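PDB 6HCP: BauA from Acinetobacter baumannii, which imports iron across the outer membrane as ferric preacinetobactin, serving as a TonB-dependent siderophore receptor and transporter. Local coordinates for residues G98-N103 with P126-S131; A110-D115 with P152-V157; R137-K142 with N162-Y167; T285-A290 with S311-K316. One frame throughout, in Å; residues are numbered along the deposited sequence.

How the contacts relate
Contacts 1, 2 and 3 lie in the plug domain, contact 4 in the surrounding barrel wall. Contact 1 is the junction. Its Phe127 O probably accepts hydrogen bonds from Thr113 OG1 (2.7 Å) and Asn114 ND2 (2.9 Å) of contact 2, and Phe127 N probably donates to Asp287 OD1 of contact 4 at 3.0 Å. Contact 3 meets contact 1 more lightly, through Thr130 CG2 and Leu163 CD1, 4.0 Å apart. Contacts 3 and 4 do not touch: their centres are about 20 Å apart and their nearest atoms about 9 Å. The bound ethanediols near contacts 1 and 4 probably come from the crystallisation liquor.

Contact 1 (G98-N103 with P126-S131); sequences GGWSEN and PFYRTS
Arg129 meets Gly99 end-on, with both terminal nitrogens donating to one carbonyl oxygen: NH2 lies 2.8 Å and NH1 3.0 Å from Gly99 O. The arginine chain starts with CG opposite its backbone N and bends at chi2 and chi3, which brings the guanidinium round to that oxygen. Gly99 O sits in the guanidinium plane, but the two approaches differ, since NH2 comes nearly along the C=O axis while NH1 stands above the carbonyl plane, 49° out of it. Backbone and side chain of Glu102 add a second grip. Glu102 N donates to Tyr128 O (2.9 Å, N-H...O 170°), and Glu102 OE2 accepts from Thr130 N at 3.1 Å, so these bonds bracket Arg129 along the chain. Trp100 and Tyr128 form a T-shaped pair, ring centroids 5.3 Å apart and planes at 74°. The indole points CZ3 at one face of the phenol, 3.9 Å from Tyr128 CZ, while Phe127 CD2 sits over the centre of the opposite face.

Farther out, Thr81 bonds Glu102 OE1, and Asp249 of barrel strand 238-252 forms a salt bridge with Arg129 NH2. Tyr315, also in the barrel, meets Tyr128 edge-to-face. Two plug loops are thus fastened to each other and to the wall, the plug-in-barrel architecture of TonB-dependent receptors.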
loop_
_atom_site.group_PDB
_atom_site.type_symbol
_atom_site.label_atom_id
_atom_site.label_comp_id
_atom_site.label_asym_id
_atom_site.label_seq_id
_atom_site.Cartn_x
_atom_site.Cartn_y
_atom_site.Cartn_z
ATOM N N GLY A 98 -9.595 14.650 -12.367
ATOM C CA GLY A 98 -10.820 15.415 -12.262
ATOM C C GLY A 98 -10.628 16.886 -12.595
ATOM O O GLY A 98 -11.299 17.742 -12.039
ATOM N N GLY A 99 -9.791 17.167 -13.598
ATOM C CA GLY A 99 -9.714 18.495 -14.172
ATOM C C GLY A 99 -10.959 18.805 -14.988
ATOM O O GLY A 99 -11.785 17.919 -15.269
ATOM N N TRP A 100 -11.075 20.067 -15.400
ATOM C CA TRP A 100 -12.209 20.495 -16.217
ATOM C C TRP A 100 -12.045 20.082 -17.686
ATOM O O TRP A 100 -12.995 20.160 -18.464
ATOM C CB TRP A 100 -12.436 21.997 -16.051
ATOM C CG TRP A 100 -11.205 22.829 -16.222
ATOM C CD1 TRP A 100 -10.372 23.291 -15.247
ATOM C CD2 TRP A 100 -10.692 23.346 -17.462
ATOM N NE1 TRP A 100 -9.365 24.037 -15.796
ATOM C CE2 TRP A 100 -9.587 24.157 -17.140
ATOM C CE3 TRP A 100 -11.119 23.278 -18.793
ATOM C CZ2 TRP A 100 -8.817 24.779 -18.120
ATOM C CZ3 TRP A 100 -10.355 23.896 -19.764
ATOM C CH2 TRP A 100 -9.205 24.613 -19.432
ATOM N N SER A 101 -10.855 19.617 -18.066
ATOM C CA SER A 101 -10.625 19.016 -19.376
ATOM C C SER A 101 -9.444 18.066 -19.276
ATOM O O SER A 101 -8.663 18.146 -18.329
ATOM C CB SER A 101 -10.367 20.044 -20.467
ATOM O OG SER A 101 -9.018 20.509 -20.430
ATOM N N GLU A 102 -9.254 17.265 -20.326
ATOM C CA GLU A 102 -7.986 16.549 -20.521
ATOM C C GLU A 102 -6.920 17.579 -20.905
ATOM O O GLU A 102 -7.229 18.706 -21.319
ATOM C CB GLU A 102 -8.086 15.495 -21.627
ATOM C CG GLU A 102 -9.183 14.457 -21.412
ATOM C CD GLU A 102 -9.116 13.284 -22.374
ATOM O OE1 GLU A 102 -8.004 12.753 -22.531
ATOM O OE2 GLU A 102 -10.182 12.887 -22.961
ATOM N N ASN A 103 -5.664 17.211 -20.685
ATOM C CA ASN A 103 -4.560 18.114 -20.992
ATOM C C ASN A 103 -3.341 17.297 -21.397
ATOM O O ASN A 103 -2.770 16.578 -20.580
ATOM C CB ASN A 103 -4.201 19.014 -19.814
ATOM C CG ASN A 103 -3.129 20.032 -20.177
ATOM O OD1 ASN A 103 -3.187 20.623 -21.248
ATOM N ND2 ASN A 103 -2.126 20.205 -19.331
ATOM N N PRO A 126 -16.335 15.117 -28.304
ATOM C CA PRO A 126 -16.582 15.912 -27.104
ATOM C C PRO A 126 -15.531 17.012 -26.915
ATOM O O PRO A 126 -14.378 16.820 -27.264
ATOM C CB PRO A 126 -16.548 14.858 -25.987
ATOM C CG PRO A 126 -17.007 13.605 -26.682
ATOM C CD PRO A 126 -16.345 13.669 -28.041
ATOM N N PHE A 127 -15.964 18.151 -26.383
ATOM C CA PHE A 127 -15.161 19.375 -26.399
ATOM C C PHE A 127 -13.901 19.247 -25.523
ATOM O O PHE A 127 -12.839 19.660 -25.930
ATOM C CB PHE A 127 -16.013 20.542 -25.913
ATOM C CG PHE A 127 -15.512 21.906 -26.310
ATOM C CD1 PHE A 127 -15.703 22.386 -27.596
ATOM C CD2 PHE A 127 -14.923 22.749 -25.380
ATOM C CE1 PHE A 127 -15.341 23.689 -27.924
ATOM C CE2 PHE A 127 -14.529 24.033 -25.720
ATOM C CZ PHE A 127 -14.728 24.500 -27.002
ATOM N N TYR A 128 -14.030 18.669 -24.322
ATOM C CA TYR A 128 -12.964 18.760 -23.313
ATOM C C TYR A 128 -12.525 17.386 -22.780
ATOM O O TYR A 128 -11.414 17.270 -22.260
ATOM C CB TYR A 128 -13.411 19.624 -22.138
ATOM C CG TYR A 128 -13.274 21.109 -22.308
ATOM C CD1 TYR A 128 -12.286 21.677 -23.099
ATOM C CD2 TYR A 128 -14.188 21.957 -21.709
ATOM C CE1 TYR A 128 -12.136 23.052 -23.189
ATOM C CE2 TYR A 128 -14.025 23.331 -21.740
ATOM C CZ TYR A 128 -13.035 23.880 -22.532
ATOM O OH TYR A 128 -12.932 25.229 -22.594
ATOM N N ARG A 129 -13.422 16.395 -22.746
ATOM C CA ARG A 129 -13.017 15.048 -22.305
ATOM C C ARG A 129 -13.877 14.006 -23.010
ATOM O O ARG A 129 -15.075 14.172 -23.108
ATOM C CB ARG A 129 -13.132 14.907 -20.781
ATOM C CG ARG A 129 -12.808 13.511 -20.245
ATOM C CD ARG A 129 -12.125 13.577 -18.883
ATOM N NE ARG A 129 -12.928 14.290 -17.918
ATOM C CZ ARG A 129 -12.536 15.337 -17.215
ATOM N NH1 ARG A 129 -11.240 15.604 -17.049
ATOM N NH2 ARG A 129 -13.459 16.024 -16.568
ATOM N N THR A 130 -13.220 12.950 -23.494
ATOM C CA THR A 130 -13.843 11.905 -24.244
ATOM C C THR A 130 -13.596 10.563 -23.549
ATOM O O THR A 130 -12.469 10.082 -23.531
ATOM C CB THR A 130 -13.348 11.889 -25.701
ATOM O OG1 THR A 130 -13.704 13.139 -26.295
ATOM C CG2 THR A 130 -13.958 10.757 -26.499
ATOM N N SER A 131 -14.688 9.895 -23.146
ATOM C CA SER A 131 -14.602 8.500 -22.669
ATOM C C SER A 131 -14.577 7.568 -23.876
ATOM O O SER A 131 -15.261 7.795 -24.873
ATOM C CB SER A 131 -15.729 8.166 -21.696
ATOM O OG SER A 131 -15.412 6.984 -20.956
#

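Contact 2 (A110-D115 with P152-V157); sequences ASSTND and PPAGSV
Asp115 holds CG beside its own backbone N (chi1 -71°), and Ser156 places OG between its backbone N and carbonyl carbon (chi1 68°); these two rotations bring carboxylate and hydroxyl together. Ser156 OG donates to Asp115 OD2 at 2.5 Å, a short bond that uses the anti lone pair. The same oxygen accepts from Ser156 N at 2.9 Å, met close to head-on. Asp115 OD1 takes Ala154 N on its syn lone pair, 2.7 Å away, so three donors of 152-157 share one carboxylate. This would be expected to favour its ionised form.

Asp115 therefore holds the type I beta turn Pro152-Gly155 and the residue after it, through Ala154 N and the N and OG of Ser156, while the Pro152 ring crosses the acid at about a right angle, CB 3.5 Å from Asp115 CG. Ser156 OG is further fixed by Ser112 N, which donates to it at 3.0 Å (N-H...O 170°), and by a water also bonded to Ser111 OG. Ser112 spends its own hydroxyl on an ST turn, accepting from Asn114 N.

Within the plug, the first loop joins strand 109-110 to 117-118 and the second joins helix 146-149 to 159-165; strands 117-118 and 159-165 are parallel neighbours.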
loop_
_atom_site.group_PDB
_atom_site.type_symbol
_atom_site.label_atom_id
_atom_site.label_comp_id
_atom_site.label_asym_id
_atom_site.label_seq_id
_atom_site.Cartn_x
_atom_site.Cartn_y
_atom_site.Cartn_z
ATOM N N ALA A 110 1.088 21.957 -27.161
ATOM C CA ALA A 110 -0.287 21.652 -26.785
ATOM C C ALA A 110 -0.994 20.982 -27.966
ATOM O O ALA A 110 -0.791 21.338 -29.127
ATOM C CB ALA A 110 -1.003 22.909 -26.349
ATOM N N SER A 111 -1.793 19.960 -27.652
ATOM C CA SER A 111 -2.708 19.357 -28.577
ATOM C C SER A 111 -4.109 19.399 -27.966
ATOM O O SER A 111 -4.395 18.692 -26.997
ATOM C CB SER A 111 -2.307 17.942 -28.929
ATOM O OG SER A 111 -3.249 17.365 -29.840
ATOM N N SER A 112 -4.947 20.302 -28.481
ATOM C CA SER A 112 -6.226 20.625 -27.838
ATOM C C SER A 112 -7.204 19.459 -27.983
ATOM O O SER A 112 -7.344 18.869 -29.085
ATOM C CB SER A 112 -6.812 21.904 -28.422
ATOM O OG SER A 112 -8.125 22.147 -27.924
ATOM N N THR A 113 -7.987 19.225 -26.930
ATOM C CA THR A 113 -9.094 18.296 -26.988
ATOM C C THR A 113 -10.069 18.700 -28.093
ATOM O O THR A 113 -10.746 17.856 -28.665
ATOM C CB THR A 113 -9.786 18.195 -25.625
ATOM O OG1 THR A 113 -10.213 19.498 -25.202
ATOM C CG2 THR A 113 -8.857 17.578 -24.604
ATOM N N ASN A 114 -10.179 20.007 -28.329
ATOM C CA ASN A 114 -11.110 20.542 -29.324
ATOM C C ASN A 114 -10.750 20.086 -30.749
ATOM O O ASN A 114 -11.558 20.270 -31.659
ATOM C CB ASN A 114 -11.043 22.067 -29.414
ATOM C CG ASN A 114 -11.648 22.832 -28.267
ATOM O OD1 ASN A 114 -11.566 24.058 -28.273
ATOM N ND2 ASN A 114 -12.099 22.146 -27.222
ATOM N N ASP A 115 -9.513 19.606 -30.941
ATOM C CA ASP A 115 -8.903 19.392 -32.249
ATOM C C ASP A 115 -8.826 17.909 -32.620
ATOM O O ASP A 115 -8.129 17.532 -33.564
ATOM C CB ASP A 115 -7.515 20.039 -32.318
ATOM C CG ASP A 115 -7.584 21.561 -32.342
ATOM O OD1 ASP A 115 -8.702 22.081 -32.540
ATOM O OD2 ASP A 115 -6.545 22.216 -32.096
ATOM N N PRO A 152 -7.601 22.645 -37.479
ATOM C CA PRO A 152 -8.704 22.311 -36.573
ATOM C C PRO A 152 -9.121 23.499 -35.718
ATOM O O PRO A 152 -8.418 24.517 -35.644
ATOM C CB PRO A 152 -8.100 21.172 -35.739
ATOM C CG PRO A 152 -6.629 21.518 -35.695
ATOM C CD PRO A 152 -6.312 22.060 -37.083
ATOM N N PRO A 153 -10.269 23.405 -35.012
ATOM C CA PRO A 153 -10.903 24.593 -34.454
ATOM C C PRO A 153 -10.077 25.405 -33.453
ATOM O O PRO A 153 -10.260 26.615 -33.405
ATOM C CB PRO A 153 -12.145 24.020 -33.751
ATOM C CG PRO A 153 -12.477 22.789 -34.519
ATOM C CD PRO A 153 -11.135 22.224 -34.931
ATOM N N ALA A 154 -9.205 24.761 -32.653
ATOM C CA ALA A 154 -8.411 25.494 -31.664
ATOM C C ALA A 154 -7.007 25.832 -32.192
ATOM O O ALA A 154 -6.217 26.474 -31.501
ATOM C CB ALA A 154 -8.307 24.730 -30.369
ATOM N N GLY A 155 -6.695 25.420 -33.419
ATOM C CA GLY A 155 -5.405 25.751 -34.055
ATOM C C GLY A 155 -4.187 25.180 -33.333
ATOM O O GLY A 155 -3.092 25.712 -33.467
ATOM N N SER A 156 -4.339 24.050 -32.618
ATOM C CA SER A 156 -3.188 23.442 -31.956
ATOM C C SER A 156 -2.365 22.667 -32.991
ATOM O O SER A 156 -2.907 22.245 -34.019
ATOM C CB SER A 156 -3.605 22.576 -30.752
ATOM O OG SER A 156 -4.315 21.419 -31.161
ATOM N N VAL A 157 -1.066 22.476 -32.725
ATOM C CA VAL A 157 -0.128 21.984 -33.738
ATOM C C VAL A 157 0.710 20.782 -33.275
ATOM O O VAL A 157 1.545 20.288 -34.035
ATOM C CB VAL A 157 0.802 23.128 -34.206
ATOM C CG1 VAL A 157 -0.014 24.295 -34.760
ATOM C CG2 VAL A 157 1.749 23.603 -33.105
HETATM O O HOH W 1 -0.224 23.714 -30.164
HETATM O O HOH W 2 -2.664 19.366 -32.086
#

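Contact 3 (R137-K142 with N162-Y167); sequences RVEVLK and NLVTKY
Glu139 turns one face of its carboxylate toward two groups of the partner strand. Asn162 ND2 donates to Glu139 OE1 at 3.0 Å from well above the carboxylate plane, and Val164 CG2 lies over the same face, 3.7 Å from Glu139 CD. The amide is differently placed: OE1 lies in its plane, beyond the edge carrying ND2, so carboxylate and amide stand 63° apart.

These groups belong to an antiparallel pair in the mixed sheet of the receptor's plug domain, where strand 135-142 lies between 64-68 and 159-165. The two segment axes run at 157° to one another, off strict antiparallelism by a marked twist. Glu139 and Asn162 form a hydrogen-bonded pair, with Glu139 N to Asn162 O and Asn162 N to Glu139 O both 2.8 Å. Arg137 and Val164 form the next, less evenly: Val164 N donates to Arg137 O at 3.0 Å, whereas the return bond from Arg137 N to Val164 O is weak at 3.3 Å.

Asn162 has CG opposite its backbone N (chi1 -178°), running alongside Glu139 in the same direction and thereby bringing ND2 to the acid. Its other amide atom, OD1, is held by Ser117 OG and Gly120 N, which fixes the flip of the amide; Glu139 OE1 gains a second donor in Asn48 N. Arg137 leads its guanidinium away to a salt bridge with Asp36.

On the reverse face, between the two hydrogen-bonded pairs, Leu163 CD2 sits against both branches of Val138, 3.9 Å from Val138 CG1.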
loop_
_atom_site.group_PDB
_atom_site.type_symbol
_atom_site.label_atom_id
_atom_site.label_comp_id
_atom_site.label_asym_id
_atom_site.label_seq_id
_atom_site.Cartn_x
_atom_site.Cartn_y
_atom_site.Cartn_z
ATOM N N ARG A 137 -10.506 2.259 -32.638
ATOM C CA ARG A 137 -9.105 2.643 -32.712
ATOM C C ARG A 137 -8.961 4.068 -32.174
ATOM O O ARG A 137 -9.847 4.893 -32.314
ATOM C CB ARG A 137 -8.540 2.612 -34.134
ATOM C CG ARG A 137 -8.718 1.292 -34.868
ATOM C CD ARG A 137 -7.716 0.246 -34.400
ATOM N NE ARG A 137 -7.848 -0.976 -35.173
ATOM C CZ ARG A 137 -8.515 -2.071 -34.797
ATOM N NH1 ARG A 137 -9.217 -2.114 -33.671
ATOM N NH2 ARG A 137 -8.466 -3.131 -35.585
ATOM N N VAL A 138 -7.816 4.324 -31.549
ATOM C CA VAL A 138 -7.403 5.667 -31.188
ATOM C C VAL A 138 -6.036 5.903 -31.816
ATOM O O VAL A 138 -5.081 5.218 -31.457
ATOM C CB VAL A 138 -7.342 5.849 -29.662
ATOM C CG1 VAL A 138 -6.695 7.187 -29.304
ATOM C CG2 VAL A 138 -8.710 5.730 -29.031
ATOM N N GLU A 139 -5.992 6.776 -32.834
ATOM C CA GLU A 139 -4.846 6.969 -33.657
ATOM C C GLU A 139 -4.183 8.314 -33.327
ATOM O O GLU A 139 -4.852 9.314 -33.056
ATOM C CB GLU A 139 -5.233 6.977 -35.145
ATOM C CG GLU A 139 -6.050 5.786 -35.594
ATOM C CD GLU A 139 -6.423 5.823 -37.065
ATOM O OE1 GLU A 139 -6.318 6.929 -37.693
ATOM O OE2 GLU A 139 -6.755 4.741 -37.600
ATOM N N VAL A 140 -2.856 8.329 -33.375
ATOM C CA VAL A 140 -2.074 9.533 -33.147
ATOM C C VAL A 140 -1.126 9.709 -34.328
ATOM O O VAL A 140 -0.388 8.785 -34.709
ATOM C CB VAL A 140 -1.276 9.497 -31.829
ATOM C CG1 VAL A 140 -0.523 10.808 -31.603
ATOM C CG2 VAL A 140 -2.155 9.191 -30.638
ATOM N N LEU A 141 -1.097 10.936 -34.855
ATOM C CA LEU A 141 -0.081 11.357 -35.814
ATOM C C LEU A 141 0.678 12.519 -35.179
ATOM O O LEU A 141 0.063 13.500 -34.780
ATOM C CB LEU A 141 -0.741 11.784 -37.125
ATOM C CG LEU A 141 0.258 12.154 -38.232
ATOM C CD1 LEU A 141 -0.306 11.832 -39.601
ATOM C CD2 LEU A 141 0.663 13.610 -38.147
ATOM N N LYS A 142 1.985 12.354 -35.006
ATOM C CA LYS A 142 2.773 13.290 -34.242
ATOM C C LYS A 142 3.248 14.432 -35.141
ATOM O O LYS A 142 3.630 14.241 -36.300
ATOM C CB LYS A 142 3.943 12.591 -33.546
ATOM C CG LYS A 142 3.484 11.541 -32.537
ATOM C CD LYS A 142 4.599 10.746 -31.929
ATOM C CE LYS A 142 4.130 9.399 -31.413
ATOM N NZ LYS A 142 5.181 8.761 -30.603
ATOM N N ASN A 162 -7.016 10.874 -33.885
ATOM C CA ASN A 162 -8.148 10.482 -34.715
ATOM C C ASN A 162 -8.837 9.277 -34.061
ATOM O O ASN A 162 -8.188 8.252 -33.807
ATOM C CB ASN A 162 -7.703 10.157 -36.144
ATOM C CG ASN A 162 -8.861 9.796 -37.055
ATOM O OD1 ASN A 162 -9.885 10.488 -37.059
ATOM N ND2 ASN A 162 -8.758 8.655 -37.739
ATOM N N LEU A 163 -10.125 9.440 -33.756
ATOM C CA LEU A 163 -10.896 8.417 -33.080
ATOM C C LEU A 163 -11.776 7.709 -34.111
ATOM O O LEU A 163 -12.550 8.364 -34.845
ATOM C CB LEU A 163 -11.755 9.053 -31.986
ATOM C CG LEU A 163 -11.006 9.975 -31.019
ATOM C CD1 LEU A 163 -11.941 10.507 -29.952
ATOM C CD2 LEU A 163 -9.831 9.264 -30.371
ATOM N N VAL A 164 -11.551 6.402 -34.244
ATOM C CA VAL A 164 -12.234 5.575 -35.231
ATOM C C VAL A 164 -13.361 4.835 -34.508
ATOM O O VAL A 164 -13.116 4.131 -33.524
ATOM C CB VAL A 164 -11.252 4.597 -35.892
ATOM C CG1 VAL A 164 -11.949 3.653 -36.867
ATOM C CG2 VAL A 164 -10.101 5.321 -36.563
ATOM N N THR A 165 -14.598 5.043 -34.952
ATOM C CA THR A 165 -15.760 4.508 -34.251
ATOM C C THR A 165 -15.912 3.007 -34.543
ATOM O O THR A 165 -15.293 2.463 -35.471
ATOM C CB THR A 165 -17.040 5.263 -34.620
ATOM O OG1 THR A 165 -17.203 5.176 -36.037
ATOM C CG2 THR A 165 -16.997 6.703 -34.163
ATOM N N LYS A 166 -16.730 2.358 -33.716
ATOM C CA LYS A 166 -17.018 0.915 -33.835
ATOM C C LYS A 166 -18.197 0.690 -34.800
ATOM O O LYS A 166 -19.244 1.333 -34.665
ATOM C CB LYS A 166 -17.428 0.347 -32.474
ATOM C CG LYS A 166 -16.332 0.235 -31.429
ATOM C CD LYS A 166 -16.907 -0.034 -30.036
ATOM C CE LYS A 166 -15.860 -0.469 -29.029
ATOM N NZ LYS A 166 -16.460 -0.714 -27.695
ATOM N N TYR A 167 -18.052 -0.312 -35.670
ATOM C CA TYR A 167 -19.163 -0.804 -36.489
ATOM C C TYR A 167 -19.340 -2.318 -36.248
ATOM O O TYR A 167 -18.443 -2.995 -35.714
ATOM C CB TYR A 167 -18.895 -0.476 -37.961
ATOM C CG TYR A 167 -18.745 1.000 -38.256
ATOM C CD1 TYR A 167 -19.839 1.854 -38.223
ATOM C CD2 TYR A 167 -17.494 1.554 -38.478
ATOM C CE1 TYR A 167 -19.703 3.214 -38.466
ATOM C CE2 TYR A 167 -17.343 2.909 -38.732
ATOM C CZ TYR A 167 -18.444 3.744 -38.717
ATOM O OH TYR A 167 -18.276 5.086 -38.944
#

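Contact 4 (T285-A290 with S311-K316); sequences TKDKGA and STTEYK. With EDO (1,2-ethanediol), chain Z; EDO (1,2-ethanediol), chain J.
Thr285-Ala290 and Ser311-Lys316 run almost exactly antiparallel, their segment axes at 178° and 4.6 Å apart at closest approach. Lys286 with Glu314 and Lys288 with Thr312 are the hydrogen-bonded pairs, each closed by two backbone bonds; Glu314 N to Lys286 O is 2.8 Å with an N-H...O angle of 163°. Thr285 with Tyr315, Asp287 with Thr313 and Gly289 with Ser311 are non-hydrogen-bonded. The last has the shortest CA-CA distance of the five pairs, 4.0 Å between Gly289 CA and Ser311 CA.

Asp287 and Thr313 lie side by side, and Thr313 OG1 donates to Asp287 OD1 at 2.7 Å. With OG1 beside the backbone N (chi1 -62°), Thr313 turns its methyl to the other neighbour, CG2 lying 3.8 Å from Thr285 CG2. Lys345 on the next strand, 331-358, hydrogen-bonds both Thr313 OG1 and Ser311 OG, and Ser311 OG also bonds Gly123 O of the plug.

The two segments are parts of the two arms of the hairpin 282-297/302-318 in the transmembrane beta barrel, and the face bearing Asp287, Thr313 and Tyr315 looks inward to the plug.

Lys286, Lys288, Thr312 and Glu314 occupy the other face. Lys286 NZ and Glu314 OE1 are 4.7 Å apart, too far for direct contact; a water spans them, 2.8 Å from Glu314 OE1 and bonded only weakly to the lysine. A second water donates to Lys286 O and hydrogen-bonds Thr312 OG1. On the inner face an ethanediol, probably from the crystallisation liquor, donates through O2 to Tyr315 OH at 2.9 Å.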
loop_
_atom_site.group_PDB
_atom_site.type_symbol
_atom_site.label_atom_id
_atom_site.label_comp_id
_atom_site.label_asym_id
_atom_site.label_seq_id
_atom_site.Cartn_x
_atom_site.Cartn_y
_atom_site.Cartn_z
ATOM N N THR A 285 -20.013 18.931 -18.632
ATOM C CA THR A 285 -20.043 19.114 -20.084
ATOM C C THR A 285 -20.985 18.077 -20.687
ATOM O O THR A 285 -20.877 16.885 -20.413
ATOM C CB THR A 285 -18.645 19.039 -20.708
ATOM O OG1 THR A 285 -17.763 19.890 -19.979
ATOM C CG2 THR A 285 -18.615 19.495 -22.149
ATOM N N LYS A 286 -21.929 18.563 -21.497
ATOM C CA LYS A 286 -22.765 17.710 -22.305
ATOM C C LYS A 286 -22.362 17.894 -23.768
ATOM O O LYS A 286 -22.335 19.015 -24.246
ATOM C CB LYS A 286 -24.240 18.085 -22.123
ATOM C CG LYS A 286 -24.825 17.833 -20.738
ATOM C CD LYS A 286 -26.297 18.225 -20.639
ATOM C CE LYS A 286 -26.850 18.079 -19.236
ATOM N NZ LYS A 286 -28.172 18.732 -19.089
ATOM N N ASP A 287 -22.075 16.787 -24.444
ATOM C CA ASP A 287 -21.692 16.775 -25.828
ATOM C C ASP A 287 -22.622 15.827 -26.580
ATOM O O ASP A 287 -22.881 14.711 -26.135
ATOM C CB ASP A 287 -20.249 16.319 -26.012
ATOM C CG ASP A 287 -19.237 17.326 -25.489
ATOM O OD1 ASP A 287 -18.915 18.287 -26.232
ATOM O OD2 ASP A 287 -18.818 17.175 -24.323
ATOM N N LYS A 288 -23.100 16.285 -27.737
ATOM C CA LYS A 288 -23.900 15.453 -28.634
ATOM C C LYS A 288 -23.359 15.641 -30.044
ATOM O O LYS A 288 -23.080 16.778 -30.441
ATOM C CB LYS A 288 -25.375 15.864 -28.586
ATOM C CG LYS A 288 -26.018 15.814 -27.208
ATOM C CD LYS A 288 -27.488 16.207 -27.187
ATOM C CE LYS A 288 -28.005 16.353 -25.771
ATOM N NZ LYS A 288 -29.457 16.633 -25.743
ATOM N N GLY A 289 -23.145 14.542 -30.759
ATOM C CA GLY A 289 -22.579 14.628 -32.112
ATOM C C GLY A 289 -23.189 13.617 -33.058
ATOM O O GLY A 289 -23.622 12.555 -32.651
ATOM N N ALA A 290 -23.043 13.876 -34.358
ATOM C CA ALA A 290 -23.513 12.961 -35.390
ATOM C C ALA A 290 -22.779 13.284 -36.687
ATOM O O ALA A 290 -22.422 14.447 -36.927
ATOM C CB ALA A 290 -25.009 13.085 -35.564
ATOM N N SER A 311 -22.239 18.916 -34.011
ATOM C CA SER A 311 -22.194 18.597 -32.622
ATOM C C SER A 311 -22.590 19.829 -31.828
ATOM O O SER A 311 -22.527 20.957 -32.330
ATOM C CB SER A 311 -20.822 18.069 -32.210
ATOM O OG SER A 311 -19.843 19.095 -32.259
ATOM N N THR A 312 -22.993 19.595 -30.581
ATOM C CA THR A 312 -23.257 20.644 -29.646
ATOM C C THR A 312 -22.533 20.318 -28.340
ATOM O O THR A 312 -22.491 19.174 -27.927
ATOM C CB THR A 312 -24.762 20.813 -29.388
ATOM O OG1 THR A 312 -25.191 19.573 -28.827
ATOM C CG2 THR A 312 -25.554 21.136 -30.639
ATOM N N THR A 313 -22.063 21.369 -27.688
ATOM C CA THR A 313 -21.435 21.317 -26.390
ATOM C C THR A 313 -22.149 22.300 -25.473
ATOM O O THR A 313 -22.359 23.444 -25.842
ATOM C CB THR A 313 -19.953 21.693 -26.480
ATOM O OG1 THR A 313 -19.310 20.727 -27.310
ATOM C CG2 THR A 313 -19.301 21.811 -25.117
ATOM N N GLU A 314 -22.462 21.855 -24.252
ATOM C CA GLU A 314 -22.921 22.736 -23.198
ATOM C C GLU A 314 -22.011 22.539 -21.989
ATOM O O GLU A 314 -21.965 21.435 -21.449
ATOM C CB GLU A 314 -24.377 22.419 -22.827
ATOM C CG GLU A 314 -25.360 22.614 -23.973
ATOM C CD GLU A 314 -26.790 22.205 -23.641
ATOM O OE1 GLU A 314 -27.039 21.823 -22.491
ATOM O OE2 GLU A 314 -27.658 22.374 -24.502
ATOM N N TYR A 315 -21.259 23.590 -21.652
ATOM C CA TYR A 315 -20.273 23.590 -20.595
ATOM C C TYR A 315 -20.754 24.486 -19.467
ATOM O O TYR A 315 -21.113 25.632 -19.709
ATOM C CB TYR A 315 -18.924 24.092 -21.102
ATOM C CG TYR A 315 -17.836 24.169 -20.063
ATOM C CD1 TYR A 315 -17.048 23.068 -19.750
ATOM C CD2 TYR A 315 -17.518 25.371 -19.463
ATOM C CE1 TYR A 315 -16.013 23.163 -18.831
ATOM C CE2 TYR A 315 -16.484 25.482 -18.544
ATOM C CZ TYR A 315 -15.742 24.366 -18.206
ATOM O OH TYR A 315 -14.712 24.491 -17.316
ATOM N N LYS A 316 -20.565 24.015 -18.231
ATOM C CA LYS A 316 -20.863 24.795 -17.045
ATOM C C LYS A 316 -19.807 24.534 -15.967
ATOM O O LYS A 316 -19.427 23.396 -15.733
ATOM C CB LYS A 316 -22.245 24.408 -16.503
ATOM C CG LYS A 316 -23.423 24.736 -17.415
ATOM C CD LYS A 316 -24.741 24.240 -16.814
ATOM C CE LYS A 316 -25.965 24.772 -17.524
ATOM N NZ LYS A 316 -25.939 24.382 -18.945
HETATM C C1 EDO Z . -15.674 18.951 -18.373
HETATM O O1 EDO Z . -16.818 18.385 -17.692
HETATM C C2 EDO Z . -15.028 17.910 -19.240
HETATM O O2 EDO Z . -15.863 17.640 -20.381
HETATM C C1 EDO J . -12.557 27.273 -19.775
HETATM O O1 EDO J . -11.934 28.479 -20.221
HETATM C C2 EDO J . -12.024 26.966 -18.386
HETATM O O2 EDO J . -13.080 26.889 -17.419
HETATM O O HOH W 3 -24.798 19.322 -25.947
HETATM O O HOH W 4 -29.401 20.510 -21.619
#